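Side-chain contacts in alanine glyoxylate transaminase (Thermococcus litoralis, PDB 2ZC0), which probably transfers the amino group of alanine to glyoxylate as a class I aminotransferase dependent on pyridoxal 5'-phosphate: residues M70-A74 against N75-E79; A287-Y290 against L291-Y295; F277-A281 against I282-I286; M270-Q273 against P274-C278; L54-I57 against A58-L62. All blocks are in the same frame, centred on the assembly; numbering follows the deposited sequence.

Contact 1: M70-A74 against N75-E79; sequences MYTPA and NGIPE. With PMP (4'-deoxy-4'-aminopyridoxal-5'-phosphate), chain I.
P73 and G76 close a tight turn: G76 N donates to P73 O at 2.7 Å, an almost straight bond (162° at the hydrogen) that comes in from above the carbonyl plane. Beside it, N75 turns its amide back toward P73. With chi1 at 51°, CG sits between the backbone N and the carbonyl carbon, which brings ND2 to 3.2 Å from P73 CB. This is a type I beta turn from P73 to G76, and it leads straight into helix 78-91, with I77 as the N-cap residue. At the other end of the segment, Y71 reaches the cofactor. Y71 OH donates to PMP O2P at 2.4 Å, a distance so short that it is doubtful in detail, and accepts from PMP N4A at 2.8 Å; the phosphate oxygen lies at the edge of the ring, near its plane. Further hydrogen bonds to this PMP come from the second subunit, among them those of Y217 and T108 of that subunit, so Y71 serves the neighbour's active site, as is usual in this family. F277 stacks on the Y71 ring, while D43 of the second subunit takes the hydrogen bond from Y71 N.

Contact 2: A287-Y290 against L291-Y295; sequences ALEY and LKRGY
The Y290 ring carries Y295 on one face: Y295 CB stands over it in a CH-pi contact, 4.0 Å from the ring centroid and 21° off the normal. Y290 is placed for this by a CG anti to its backbone N (chi1 178°). L291, next along, sends CD2 to the same ring, 4.0 Å from Y290 CD2, and rests its CG 3.3 Å from A287 O. E289 bends at its second torsion and crosses R293 at a slant, but the salt bridge is long, with E289 OE1 3.7 Å from R293 NE. The carboxylate and guanidinium planes stand 67° apart and no N-H points at the oxygen. R293 NE is buried without a hydrogen-bond partner, whereas R293 NH2 has a stronger salt bridge to E60 on helix 51-64. The backbone closes the helix: Y290 O accepts from Y295 N at 3.2 Å, and L291 O from G294 N. With G294 at positive phi, this is a Schellman motif, ending helix 281-292 just before helix 295-322 sets off.

Contact 3: F277-A281 against I282-I286; sequences FCAPA and ISQYI
Q284 turns CG anti to its own carbonyl carbon (chi1 -66°) and then runs extended, which brings its aliphatic part against the carbonyl of P280, with Q284 CG 3.1 Å from P280 O. The same choice at S283 (chi1 -56°) puts S283 OG 3.5 Å from P280 CB, beside the proline ring; the hydroxyl itself is hydrogen-bonded to F253 O. Y285 follows suit, its CD2 coming within 3.4 Å of A281 O. These side chains decorate the first turn of a helix whose N-cap position is P280. P280 O accepts from Q284 N at 3.0 Å, and A281 O takes Y285 N at 2.9 Å in a nearly linear bond of 170°, so the opening turn is gripped at both carbonyls. All of the touching residues are buried. The second subunit comes in at the beginning of helix 281-292, where P280 packs on P280 of that subunit and S283 on its I282. Around the turn, helix 51-64 covers one flank, with L62 against I282, V61 against Y285, and I57 and A58 against I286.

Contact 4: M270-Q273 against P274-C278; sequences MQKQ and PIDFC
Charge pairs K272 with D276 in a salt bridge. K272 NZ donates to D276 OD1 at 3.1 Å, using the syn lone pair of that oxygen, and more weakly to D276 OD2 at 3.3 Å. The lysine leaves the backbone with CG anti to N (chi1 -162°), stays extended, and bends only at its last torsion (-65°), which tips the ammonium group toward the carboxylate. A74 O holds the same nitrogen by a further hydrogen bond. Backbone bonds gather on one atom: K272 O accepts from I275 N at 3.1 Å, well above the carbonyl plane, and from D276 N at 3.2 Å, nearly end-on, with F277 N a weak third donor. This carbonyl ties helix 262-272 to the residues that follow. The third kind of contact is CH-pi: Q273 CG sits squarely over the centre of the F277 ring, 3.9 Å from its centroid, with the amide stacked beyond it toward the CZ/CE2 rim, the two planes 16° apart. F277 also touches PMP. Since both K272 and D276 are buried, their mutual neutralisation probably makes the ammonium tolerable here and would favour an ionised carboxylate.

Contact 5: L54-I57 against A58-L62; sequences LGEI and AKEVL
I57 and V61 make the tight side of this helical stretch. They lie side by side, pointing the same way, and I57 CD1 presses to 3.3 Å from V61 CG2, closer than carbons usually pack. I57 seems to pay for its place, with chi1 (113°) and chi2 (91°) both away from staggered values. A58 fits snugly too, its CB 3.2 Å from L54 O. The polar side is different. K59 bends back one turn and sets NZ 2.6 Å from E56 OE1 in a salt bridge, arriving from above the carboxylate plane. The other oxygen, E56 OE2, faces E60 OE1 at 3.3 Å, two like charges with their carboxylate planes almost perpendicular (85°). K59, and R293 in a salt bridge with E60 OE2, probably offset that repulsion. E56 is exposed and, like E60, touches a crystal neighbour, so this corner may owe something to the lattice. Ordinary alpha-helical bonds run beneath both sides, such as V61 N to I57 O at 2.8 Å. Helix 51-64 meets L62 and G55 of the second subunit, and turns its apolar flank to helix 281-292, where L54 meets Y290 and I57 the side chain of E289.

Overall arrangement
Contact 3 is buried throughout and contact 4 nearly so, whereas contacts 1 and 2 are only partly buried and contact 5 is buried on one flank with charges on the other. Contacts 2 and 3 are the two ends of helix 281-292; helix 51-64, carrying contact 5, packs along both, with a salt bridge joining contacts 2 and 5. Contacts 3 and 4 share F277 and C278, and contact 1 lies against both, its centre about 7 Å from that of contact 3. Contacts 1 and 4 bring aromatic rings to the cofactor, contact 4 with a buried salt bridge; contact 5 pairs apolar packing with charges along mid-helix. All except contact 2 touch the second subunit.

Contact 1: M70-A74 against N75-E79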
loop_
_atom_site.group_PDB
_atom_site.type_symbol
_atom_site.label_atom_id
_atom_site.label_comp_id
_atom_site.label_asym_id
_atom_site.label_seq_id
_atom_site.Cartn_x
_atom_site.Cartn_y
_atom_site.Cartn_z
ATOM N N MET A 70 -2.541 2.497 36.315
ATOM C CA MET A 70 -1.445 1.974 35.515
ATOM C C MET A 70 -1.864 1.277 34.224
ATOM O O MET A 70 -3.050 1.128 33.925
ATOM C CB MET A 70 -0.624 0.989 36.355
ATOM C CG MET A 70 -0.012 1.550 37.641
ATOM S SD MET A 70 1.096 0.329 38.417
ATOM C CE MET A 70 -0.050 -0.700 39.304
ATOM N N TYR A 71 -0.873 0.846 33.452
ATOM C CA TYR A 71 -1.153 0.128 32.224
ATOM C C TYR A 71 -1.936 -1.127 32.565
ATOM O O TYR A 71 -1.961 -1.569 33.717
ATOM C CB TYR A 71 0.146 -0.282 31.530
ATOM C CG TYR A 71 0.904 0.865 30.920
ATOM C CD1 TYR A 71 0.278 1.734 30.025
ATOM C CD2 TYR A 71 2.267 1.045 31.180
ATOM C CE1 TYR A 71 0.986 2.741 29.399
ATOM C CE2 TYR A 71 2.986 2.051 30.560
ATOM C CZ TYR A 71 2.338 2.895 29.668
ATOM O OH TYR A 71 3.029 3.889 29.035
ATOM N N THR A 72 -2.564 -1.707 31.551
ATOM C CA THR A 72 -3.331 -2.941 31.699
ATOM C C THR A 72 -2.893 -3.797 30.518
ATOM O O THR A 72 -2.265 -3.293 29.600
ATOM C CB THR A 72 -4.854 -2.674 31.569
ATOM O OG1 THR A 72 -5.587 -3.834 31.975
ATOM C CG2 THR A 72 -5.216 -2.384 30.138
ATOM N N PRO A 73 -3.174 -5.102 30.545
ATOM C CA PRO A 73 -2.757 -5.889 29.382
ATOM C C PRO A 73 -3.463 -5.315 28.140
ATOM O O PRO A 73 -4.582 -4.801 28.234
ATOM C CB PRO A 73 -3.240 -7.296 29.725
ATOM C CG PRO A 73 -3.074 -7.342 31.225
ATOM C CD PRO A 73 -3.545 -5.966 31.681
ATOM N N ALA A 74 -2.806 -5.399 26.987
ATOM C CA ALA A 74 -3.364 -4.874 25.742
ATOM C C ALA A 74 -4.830 -5.259 25.530
ATOM O O ALA A 74 -5.622 -4.454 25.051
ATOM C CB ALA A 74 -2.520 -5.334 24.550
ATOM N N ASN A 75 -5.194 -6.486 25.879
ATOM C CA ASN A 75 -6.573 -6.922 25.699
ATOM C C ASN A 75 -7.526 -6.530 26.830
ATOM O O ASN A 75 -8.702 -6.858 26.772
ATOM C CB ASN A 75 -6.638 -8.434 25.500
ATOM C CG ASN A 75 -5.880 -9.195 26.561
ATOM O OD1 ASN A 75 -5.959 -10.417 26.628
ATOM N ND2 ASN A 75 -5.136 -8.481 27.391
ATOM N N GLY A 76 -7.029 -5.830 27.844
ATOM C CA GLY A 76 -7.890 -5.432 28.942
ATOM C C GLY A 76 -7.751 -6.331 30.158
ATOM O O GLY A 76 -7.467 -7.516 30.013
ATOM N N ILE A 77 -7.951 -5.782 31.354
ATOM C CA ILE A 77 -7.824 -6.580 32.566
ATOM C C ILE A 77 -8.710 -7.819 32.483
ATOM O O ILE A 77 -9.843 -7.756 32.002
ATOM C CB ILE A 77 -8.192 -5.773 33.836
ATOM C CG1 ILE A 77 -9.555 -5.109 33.663
ATOM C CG2 ILE A 77 -7.120 -4.718 34.125
ATOM C CD1 ILE A 77 -9.944 -4.237 34.848
ATOM N N PRO A 78 -8.199 -8.969 32.958
ATOM C CA PRO A 78 -8.930 -10.244 32.941
ATOM C C PRO A 78 -10.322 -10.207 33.583
ATOM O O PRO A 78 -11.255 -10.830 33.076
ATOM C CB PRO A 78 -7.983 -11.198 33.673
ATOM C CG PRO A 78 -6.621 -10.602 33.420
ATOM C CD PRO A 78 -6.866 -9.126 33.574
ATOM N N GLU A 79 -10.464 -9.494 34.698
ATOM C CA GLU A 79 -11.756 -9.422 35.380
ATOM C C GLU A 79 -12.844 -8.850 34.465
ATOM O O GLU A 79 -13.946 -9.386 34.402
ATOM C CB GLU A 79 -11.665 -8.551 36.649
ATOM C CG GLU A 79 -10.479 -8.839 37.573
ATOM C CD GLU A 79 -9.146 -8.470 36.946
ATOM O OE1 GLU A 79 -9.084 -7.437 36.247
ATOM O OE2 GLU A 79 -8.161 -9.204 37.156
HETATM N N1 PMP I . 7.094 7.196 24.356
HETATM C C2 PMP I . 8.026 6.613 25.145
HETATM C C2A PMP I . 9.492 6.929 24.830
HETATM C C3 PMP I . 7.655 5.758 26.215
HETATM O O3 PMP I . 8.637 5.183 26.994
HETATM C C4 PMP I . 6.247 5.505 26.451
HETATM C C4A PMP I . 5.841 4.577 27.616
HETATM N N4A PMP I . 5.086 3.401 27.195
HETATM C C5 PMP I . 5.232 6.201 25.513
HETATM C C6 PMP I . 5.720 7.032 24.483
HETATM C C5A PMP I . 3.717 6.021 25.666
HETATM O O4P PMP I . 3.415 6.614 26.545
HETATM P P PMP I . 1.767 6.578 26.814
HETATM O O1P PMP I . 0.874 8.232 26.968
HETATM O O2P PMP I . 1.585 5.677 28.489
HETATM O O3P PMP I . 0.840 5.642 25.566
#

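Contact 2: A287-Y290 against L291-Y295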
loop_
_atom_site.group_PDB
_atom_site.type_symbol
_atom_site.label_atom_id
_atom_site.label_comp_id
_atom_site.label_asym_id
_atom_site.label_seq_id
_atom_site.Cartn_x
_atom_site.Cartn_y
_atom_site.Cartn_z
ATOM N N ALA A 287 -16.163 0.198 34.786
ATOM C CA ALA A 287 -17.052 -0.726 34.077
ATOM C C ALA A 287 -17.118 -2.085 34.762
ATOM O O ALA A 287 -18.146 -2.765 34.717
ATOM C CB ALA A 287 -16.577 -0.903 32.628
ATOM N N LEU A 288 -16.008 -2.481 35.379
ATOM C CA LEU A 288 -15.932 -3.756 36.075
ATOM C C LEU A 288 -16.855 -3.769 37.291
ATOM O O LEU A 288 -17.582 -4.738 37.514
ATOM C CB LEU A 288 -14.496 -4.038 36.518
ATOM C CG LEU A 288 -14.300 -5.318 37.336
ATOM C CD1 LEU A 288 -14.784 -6.527 36.547
ATOM C CD2 LEU A 288 -12.839 -5.458 37.698
ATOM N N GLU A 289 -16.811 -2.696 38.079
ATOM C CA GLU A 289 -17.657 -2.580 39.263
ATOM C C GLU A 289 -19.109 -2.404 38.855
ATOM O O GLU A 289 -20.006 -3.007 39.438
ATOM C CB GLU A 289 -17.230 -1.389 40.124
ATOM C CG GLU A 289 -16.029 -1.667 41.004
ATOM C CD GLU A 289 -16.225 -2.905 41.862
ATOM O OE1 GLU A 289 -17.236 -2.975 42.592
ATOM O OE2 GLU A 289 -15.363 -3.808 41.801
ATOM N N TYR A 290 -19.333 -1.564 37.851
ATOM C CA TYR A 290 -20.672 -1.311 37.347
ATOM C C TYR A 290 -21.352 -2.647 37.065
ATOM O O TYR A 290 -22.484 -2.887 37.484
ATOM C CB TYR A 290 -20.585 -0.494 36.065
ATOM C CG TYR A 290 -21.913 -0.198 35.412
ATOM C CD1 TYR A 290 -22.617 0.969 35.710
ATOM C CD2 TYR A 290 -22.463 -1.081 34.484
ATOM C CE1 TYR A 290 -23.836 1.248 35.096
ATOM C CE2 TYR A 290 -23.683 -0.812 33.868
ATOM C CZ TYR A 290 -24.363 0.352 34.179
ATOM O OH TYR A 290 -25.571 0.612 33.581
ATOM N N LEU A 291 -20.647 -3.527 36.363
ATOM C CA LEU A 291 -21.208 -4.825 36.024
ATOM C C LEU A 291 -21.356 -5.752 37.224
ATOM O O LEU A 291 -22.425 -6.321 37.440
ATOM C CB LEU A 291 -20.356 -5.508 34.950
ATOM C CG LEU A 291 -20.376 -4.872 33.559
ATOM C CD1 LEU A 291 -19.517 -5.715 32.627
ATOM C CD2 LEU A 291 -21.809 -4.779 33.029
ATOM N N LYS A 292 -20.288 -5.897 38.003
ATOM C CA LYS A 292 -20.300 -6.764 39.176
ATOM C C LYS A 292 -21.362 -6.412 40.217
ATOM O O LYS A 292 -21.887 -7.299 40.887
ATOM C CB LYS A 292 -18.920 -6.773 39.851
ATOM C CG LYS A 292 -17.915 -7.746 39.231
ATOM C CD LYS A 292 -16.593 -7.756 40.000
ATOM C CE LYS A 292 -15.608 -8.763 39.391
ATOM N NZ LYS A 292 -14.246 -8.713 40.010
ATOM N N ARG A 293 -21.678 -5.125 40.345
ATOM C CA ARG A 293 -22.661 -4.671 41.323
ATOM C C ARG A 293 -24.100 -4.671 40.805
ATOM O O ARG A 293 -25.021 -4.250 41.502
ATOM C CB ARG A 293 -22.274 -3.282 41.835
ATOM C CG ARG A 293 -20.852 -3.247 42.369
ATOM C CD ARG A 293 -20.727 -2.456 43.652
ATOM N NE ARG A 293 -20.279 -1.086 43.444
ATOM C CZ ARG A 293 -20.070 -0.219 44.432
ATOM N NH1 ARG A 293 -20.273 -0.593 45.688
ATOM N NH2 ARG A 293 -19.655 1.015 44.171
ATOM N N GLY A 294 -24.285 -5.147 39.579
ATOM C CA GLY A 294 -25.613 -5.222 38.996
ATOM C C GLY A 294 -26.298 -3.914 38.660
ATOM O O GLY A 294 -27.530 -3.853 38.639
ATOM N N TYR A 295 -25.517 -2.873 38.383
ATOM C CA TYR A 295 -26.079 -1.567 38.039
ATOM C C TYR A 295 -26.651 -1.511 36.629
ATOM O O TYR A 295 -27.322 -0.545 36.268
ATOM C CB TYR A 295 -25.024 -0.467 38.225
ATOM C CG TYR A 295 -24.694 -0.217 39.678
ATOM C CD1 TYR A 295 -23.612 0.576 40.051
ATOM C CD2 TYR A 295 -25.460 -0.799 40.686
ATOM C CE1 TYR A 295 -23.301 0.775 41.396
ATOM C CE2 TYR A 295 -25.159 -0.605 42.021
ATOM C CZ TYR A 295 -24.083 0.176 42.373
ATOM O OH TYR A 295 -23.793 0.331 43.705
#

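Contact 3: F277-A281 against I282-I286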
loop_
_atom_site.group_PDB
_atom_site.type_symbol
_atom_site.label_atom_id
_atom_site.label_comp_id
_atom_site.label_asym_id
_atom_site.label_seq_id
_atom_site.Cartn_x
_atom_site.Cartn_y
_atom_site.Cartn_z
ATOM N N PHE A 277 -1.885 1.068 23.266
ATOM C CA PHE A 277 -1.264 0.496 24.467
ATOM C C PHE A 277 -2.340 -0.273 25.226
ATOM O O PHE A 277 -2.229 -1.480 25.425
ATOM C CB PHE A 277 -0.616 1.545 25.388
ATOM C CG PHE A 277 0.592 1.015 26.124
ATOM C CD1 PHE A 277 1.879 1.351 25.709
ATOM C CD2 PHE A 277 0.448 0.104 27.172
ATOM C CE1 PHE A 277 3.002 0.789 26.320
ATOM C CE2 PHE A 277 1.570 -0.467 27.790
ATOM C CZ PHE A 277 2.848 -0.124 27.362
ATOM N N CYS A 278 -3.383 0.429 25.651
ATOM C CA CYS A 278 -4.507 -0.219 26.324
ATOM C C CYS A 278 -5.629 0.773 26.530
ATOM O O CYS A 278 -5.427 1.980 26.454
ATOM C CB CYS A 278 -4.100 -0.809 27.685
ATOM S SG CYS A 278 -3.706 0.403 28.947
ATOM N N ALA A 279 -6.825 0.240 26.750
ATOM C CA ALA A 279 -8.008 1.054 27.025
ATOM C C ALA A 279 -7.724 1.676 28.399
ATOM O O ALA A 279 -6.934 1.133 29.177
ATOM C CB ALA A 279 -9.242 0.156 27.086
ATOM N N PRO A 280 -8.358 2.812 28.716
ATOM C CA PRO A 280 -8.187 3.528 29.990
ATOM C C PRO A 280 -8.445 2.634 31.209
ATOM O O PRO A 280 -9.500 2.012 31.309
ATOM C CB PRO A 280 -9.222 4.657 29.895
ATOM C CG PRO A 280 -9.411 4.841 28.423
ATOM C CD PRO A 280 -9.412 3.438 27.902
ATOM N N ALA A 281 -7.492 2.583 32.133
ATOM C CA ALA A 281 -7.628 1.755 33.329
ATOM C C ALA A 281 -8.844 2.151 34.162
ATOM O O ALA A 281 -9.621 1.289 34.593
ATOM C CB ALA A 281 -6.368 1.846 34.178
ATOM N N ILE A 282 -9.012 3.450 34.389
ATOM C CA ILE A 282 -10.146 3.915 35.171
ATOM C C ILE A 282 -11.467 3.503 34.538
ATOM O O ILE A 282 -12.374 3.061 35.232
ATOM C CB ILE A 282 -10.173 5.441 35.316
ATOM C CG1 ILE A 282 -10.099 6.086 33.940
ATOM C CG2 ILE A 282 -9.043 5.899 36.225
ATOM C CD1 ILE A 282 -10.203 7.574 33.990
ATOM N N SER A 283 -11.581 3.635 33.222
ATOM C CA SER A 283 -12.820 3.273 32.554
ATOM C C SER A 283 -13.070 1.779 32.651
ATOM O O SER A 283 -14.217 1.337 32.765
ATOM C CB SER A 283 -12.782 3.686 31.087
ATOM O OG SER A 283 -12.524 5.071 30.953
ATOM N N GLN A 284 -11.998 0.998 32.612
ATOM C CA GLN A 284 -12.145 -0.449 32.684
ATOM C C GLN A 284 -12.617 -0.864 34.079
ATOM O O GLN A 284 -13.545 -1.658 34.221
ATOM C CB GLN A 284 -10.820 -1.145 32.343
ATOM C CG GLN A 284 -10.343 -0.977 30.893
ATOM C CD GLN A 284 -9.150 -1.860 30.587
ATOM O OE1 GLN A 284 -8.072 -1.373 30.208
ATOM N NE2 GLN A 284 -9.329 -3.171 30.751
ATOM N N TYR A 285 -11.980 -0.320 35.108
ATOM C CA TYR A 285 -12.347 -0.645 36.476
ATOM C C TYR A 285 -13.747 -0.128 36.817
ATOM O O TYR A 285 -14.524 -0.825 37.470
ATOM C CB TYR A 285 -11.285 -0.105 37.442
ATOM C CG TYR A 285 -10.132 -1.069 37.618
ATOM C CD1 TYR A 285 -10.332 -2.305 38.226
ATOM C CD2 TYR A 285 -8.854 -0.771 37.138
ATOM C CE1 TYR A 285 -9.301 -3.226 38.352
ATOM C CE2 TYR A 285 -7.807 -1.690 37.258
ATOM C CZ TYR A 285 -8.046 -2.918 37.867
ATOM O OH TYR A 285 -7.041 -3.857 37.977
ATOM N N ILE A 286 -14.071 1.077 36.355
ATOM C CA ILE A 286 -15.395 1.639 36.587
ATOM C C ILE A 286 -16.437 0.684 35.995
ATOM O O ILE A 286 -17.464 0.400 36.619
ATOM C CB ILE A 286 -15.564 3.023 35.918
ATOM C CG1 ILE A 286 -14.780 4.094 36.681
ATOM C CG2 ILE A 286 -17.043 3.408 35.879
ATOM C CD1 ILE A 286 -14.989 5.495 36.126
#

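Contact 4: M270-Q273 against P274-C278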
loop_
_atom_site.group_PDB
_atom_site.type_symbol
_atom_site.label_atom_id
_atom_site.label_comp_id
_atom_site.label_asym_id
_atom_site.label_seq_id
_atom_site.Cartn_x
_atom_site.Cartn_y
_atom_site.Cartn_z
ATOM N N MET A 270 -1.623 -8.643 18.623
ATOM C CA MET A 270 -0.209 -8.330 18.385
ATOM C C MET A 270 0.023 -6.878 18.021
ATOM O O MET A 270 1.024 -6.295 18.409
ATOM C CB MET A 270 0.363 -9.168 17.246
ATOM C CG MET A 270 0.775 -10.590 17.565
ATOM S SD MET A 270 1.710 -11.303 16.142
ATOM C CE MET A 270 1.948 -12.993 16.717
ATOM N N GLN A 271 -0.893 -6.296 17.250
ATOM C CA GLN A 271 -0.730 -4.904 16.832
ATOM C C GLN A 271 -1.214 -3.865 17.839
ATOM O O GLN A 271 -0.758 -2.725 17.805
ATOM C CB GLN A 271 -1.447 -4.655 15.502
ATOM C CG GLN A 271 -2.957 -4.806 15.588
ATOM C CD GLN A 271 -3.723 -4.166 14.425
ATOM O OE1 GLN A 271 -3.146 -3.779 13.406
ATOM N NE2 GLN A 271 -5.036 -4.069 14.579
ATOM N N LYS A 272 -2.109 -4.261 18.744
ATOM C CA LYS A 272 -2.702 -3.327 19.699
ATOM C C LYS A 272 -1.850 -2.513 20.680
ATOM O O LYS A 272 -2.097 -1.318 20.838
ATOM C CB LYS A 272 -3.813 -4.032 20.480
ATOM C CG LYS A 272 -4.782 -3.086 21.167
ATOM C CD LYS A 272 -5.983 -3.856 21.722
ATOM C CE LYS A 272 -6.964 -2.923 22.405
ATOM N NZ LYS A 272 -6.349 -2.305 23.598
ATOM N N GLN A 273 -0.871 -3.115 21.352
ATOM C CA GLN A 273 -0.088 -2.327 22.308
ATOM C C GLN A 273 0.571 -1.102 21.639
ATOM O O GLN A 273 0.536 -0.010 22.196
ATOM C CB GLN A 273 0.952 -3.202 23.039
ATOM C CG GLN A 273 1.666 -2.461 24.205
ATOM C CD GLN A 273 2.473 -3.380 25.137
ATOM O OE1 GLN A 273 1.958 -3.887 26.142
ATOM N NE2 GLN A 273 3.749 -3.587 24.804
ATOM N N PRO A 274 1.150 -1.263 20.431
ATOM C CA PRO A 274 1.786 -0.125 19.746
ATOM C C PRO A 274 0.820 0.917 19.140
ATOM O O PRO A 274 1.268 1.918 18.570
ATOM C CB PRO A 274 2.663 -0.783 18.674
ATOM C CG PRO A 274 2.895 -2.176 19.197
ATOM C CD PRO A 274 1.576 -2.543 19.838
ATOM N N ILE A 275 -0.492 0.705 19.211
ATOM C CA ILE A 275 -1.357 1.753 18.681
ATOM C C ILE A 275 -2.121 2.507 19.776
ATOM O O ILE A 275 -2.232 3.724 19.695
ATOM C CB ILE A 275 -2.322 1.267 17.551
ATOM C CG1 ILE A 275 -3.762 1.535 17.954
ATOM C CG2 ILE A 275 -2.073 -0.174 17.196
ATOM C CD1 ILE A 275 -4.676 1.549 16.783
ATOM N N ASP A 276 -2.638 1.815 20.792
ATOM C CA ASP A 276 -3.296 2.516 21.904
ATOM C C ASP A 276 -2.707 2.115 23.264
ATOM O O ASP A 276 -2.962 2.769 24.263
ATOM C CB ASP A 276 -4.827 2.290 21.933
ATOM C CG ASP A 276 -5.223 0.862 22.283
ATOM O OD1 ASP A 276 -4.540 0.219 23.093
ATOM O OD2 ASP A 276 -6.251 0.386 21.759
ATOM N N PHE A 277 -1.885 1.068 23.266
ATOM C CA PHE A 277 -1.264 0.496 24.467
ATOM C C PHE A 277 -2.340 -0.273 25.226
ATOM O O PHE A 277 -2.229 -1.480 25.425
ATOM C CB PHE A 277 -0.616 1.545 25.388
ATOM C CG PHE A 277 0.592 1.015 26.124
ATOM C CD1 PHE A 277 1.879 1.351 25.709
ATOM C CD2 PHE A 277 0.448 0.104 27.172
ATOM C CE1 PHE A 277 3.002 0.789 26.320
ATOM C CE2 PHE A 277 1.570 -0.467 27.790
ATOM C CZ PHE A 277 2.848 -0.124 27.362
ATOM N N CYS A 278 -3.383 0.429 25.651
ATOM C CA CYS A 278 -4.507 -0.219 26.324
ATOM C C CYS A 278 -5.629 0.773 26.530
ATOM O O CYS A 278 -5.427 1.980 26.454
ATOM C CB CYS A 278 -4.100 -0.809 27.685
ATOM S SG CYS A 278 -3.706 0.403 28.947
#

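Contact 5: L54-I57 against A58-L62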
loop_
_atom_site.group_PDB
_atom_site.type_symbol
_atom_site.label_atom_id
_atom_site.label_comp_id
_atom_site.label_asym_id
_atom_site.label_seq_id
_atom_site.Cartn_x
_atom_site.Cartn_y
_atom_site.Cartn_z
ATOM N N LEU A 54 -21.457 6.470 39.445
ATOM C CA LEU A 54 -20.175 6.225 38.774
ATOM C C LEU A 54 -19.071 7.016 39.457
ATOM O O LEU A 54 -17.922 6.584 39.505
ATOM C CB LEU A 54 -20.247 6.633 37.306
ATOM C CG LEU A 54 -21.199 5.864 36.396
ATOM C CD1 LEU A 54 -21.085 6.416 34.987
ATOM C CD2 LEU A 54 -20.868 4.367 36.431
ATOM N N GLY A 55 -19.440 8.184 39.972
ATOM C CA GLY A 55 -18.489 9.022 40.661
ATOM C C GLY A 55 -17.904 8.324 41.877
ATOM O O GLY A 55 -16.685 8.230 41.989
ATOM N N GLU A 56 -18.742 7.825 42.786
ATOM C CA GLU A 56 -18.216 7.156 43.974
ATOM C C GLU A 56 -17.462 5.874 43.629
ATOM O O GLU A 56 -16.482 5.547 44.297
ATOM C CB GLU A 56 -19.331 6.861 45.020
ATOM C CG GLU A 56 -19.316 7.808 46.267
ATOM C CD GLU A 56 -18.620 7.216 47.516
ATOM O OE1 GLU A 56 -18.211 8.008 48.419
ATOM O OE2 GLU A 56 -18.497 5.965 47.603
ATOM N N ILE A 57 -17.896 5.144 42.600
ATOM C CA ILE A 57 -17.168 3.925 42.247
ATOM C C ILE A 57 -15.792 4.319 41.684
ATOM O O ILE A 57 -14.789 3.645 41.939
ATOM C CB ILE A 57 -17.952 3.041 41.231
ATOM C CG1 ILE A 57 -17.237 2.982 39.889
ATOM C CG2 ILE A 57 -19.342 3.561 41.056
ATOM C CD1 ILE A 57 -16.276 1.835 39.780
ATOM N N ALA A 58 -15.750 5.431 40.953
ATOM C CA ALA A 58 -14.498 5.928 40.393
ATOM C C ALA A 58 -13.542 6.278 41.537
ATOM O O ALA A 58 -12.361 5.924 41.507
ATOM C CB ALA A 58 -14.762 7.158 39.523
ATOM N N LYS A 59 -14.066 6.965 42.551
ATOM C CA LYS A 59 -13.266 7.348 43.714
ATOM C C LYS A 59 -12.770 6.108 44.454
ATOM O O LYS A 59 -11.595 6.025 44.831
ATOM C CB LYS A 59 -14.094 8.199 44.676
ATOM C CG LYS A 59 -13.276 8.880 45.772
ATOM C CD LYS A 59 -14.000 8.891 47.112
ATOM C CE LYS A 59 -15.371 9.541 47.028
ATOM N NZ LYS A 59 -16.076 9.457 48.346
ATOM N N GLU A 60 -13.683 5.160 44.667
ATOM C CA GLU A 60 -13.383 3.908 45.357
ATOM C C GLU A 60 -12.269 3.155 44.636
ATOM O O GLU A 60 -11.256 2.779 45.239
ATOM C CB GLU A 60 -14.636 3.021 45.420
ATOM C CG GLU A 60 -15.713 3.464 46.421
ATOM C CD GLU A 60 -17.003 2.642 46.296
ATOM O OE1 GLU A 60 -17.888 2.758 47.183
ATOM O OE2 GLU A 60 -17.136 1.881 45.307
ATOM N N VAL A 61 -12.472 2.936 43.341
ATOM C CA VAL A 61 -11.501 2.239 42.515
ATOM C C VAL A 61 -10.106 2.868 42.578
ATOM O O VAL A 61 -9.111 2.165 42.755
ATOM C CB VAL A 61 -11.962 2.199 41.037
ATOM C CG1 VAL A 61 -10.836 1.705 40.155
ATOM C CG2 VAL A 61 -13.174 1.279 40.896
ATOM N N LEU A 62 -10.032 4.190 42.447
ATOM C CA LEU A 62 -8.743 4.882 42.471
ATOM C C LEU A 62 -7.982 4.799 43.792
ATOM O O LEU A 62 -6.772 4.561 43.803
ATOM C CB LEU A 62 -8.927 6.346 42.063
ATOM C CG LEU A 62 -9.121 6.533 40.554
ATOM C CD1 LEU A 62 -9.821 7.856 40.241
ATOM C CD2 LEU A 62 -7.752 6.449 39.882
#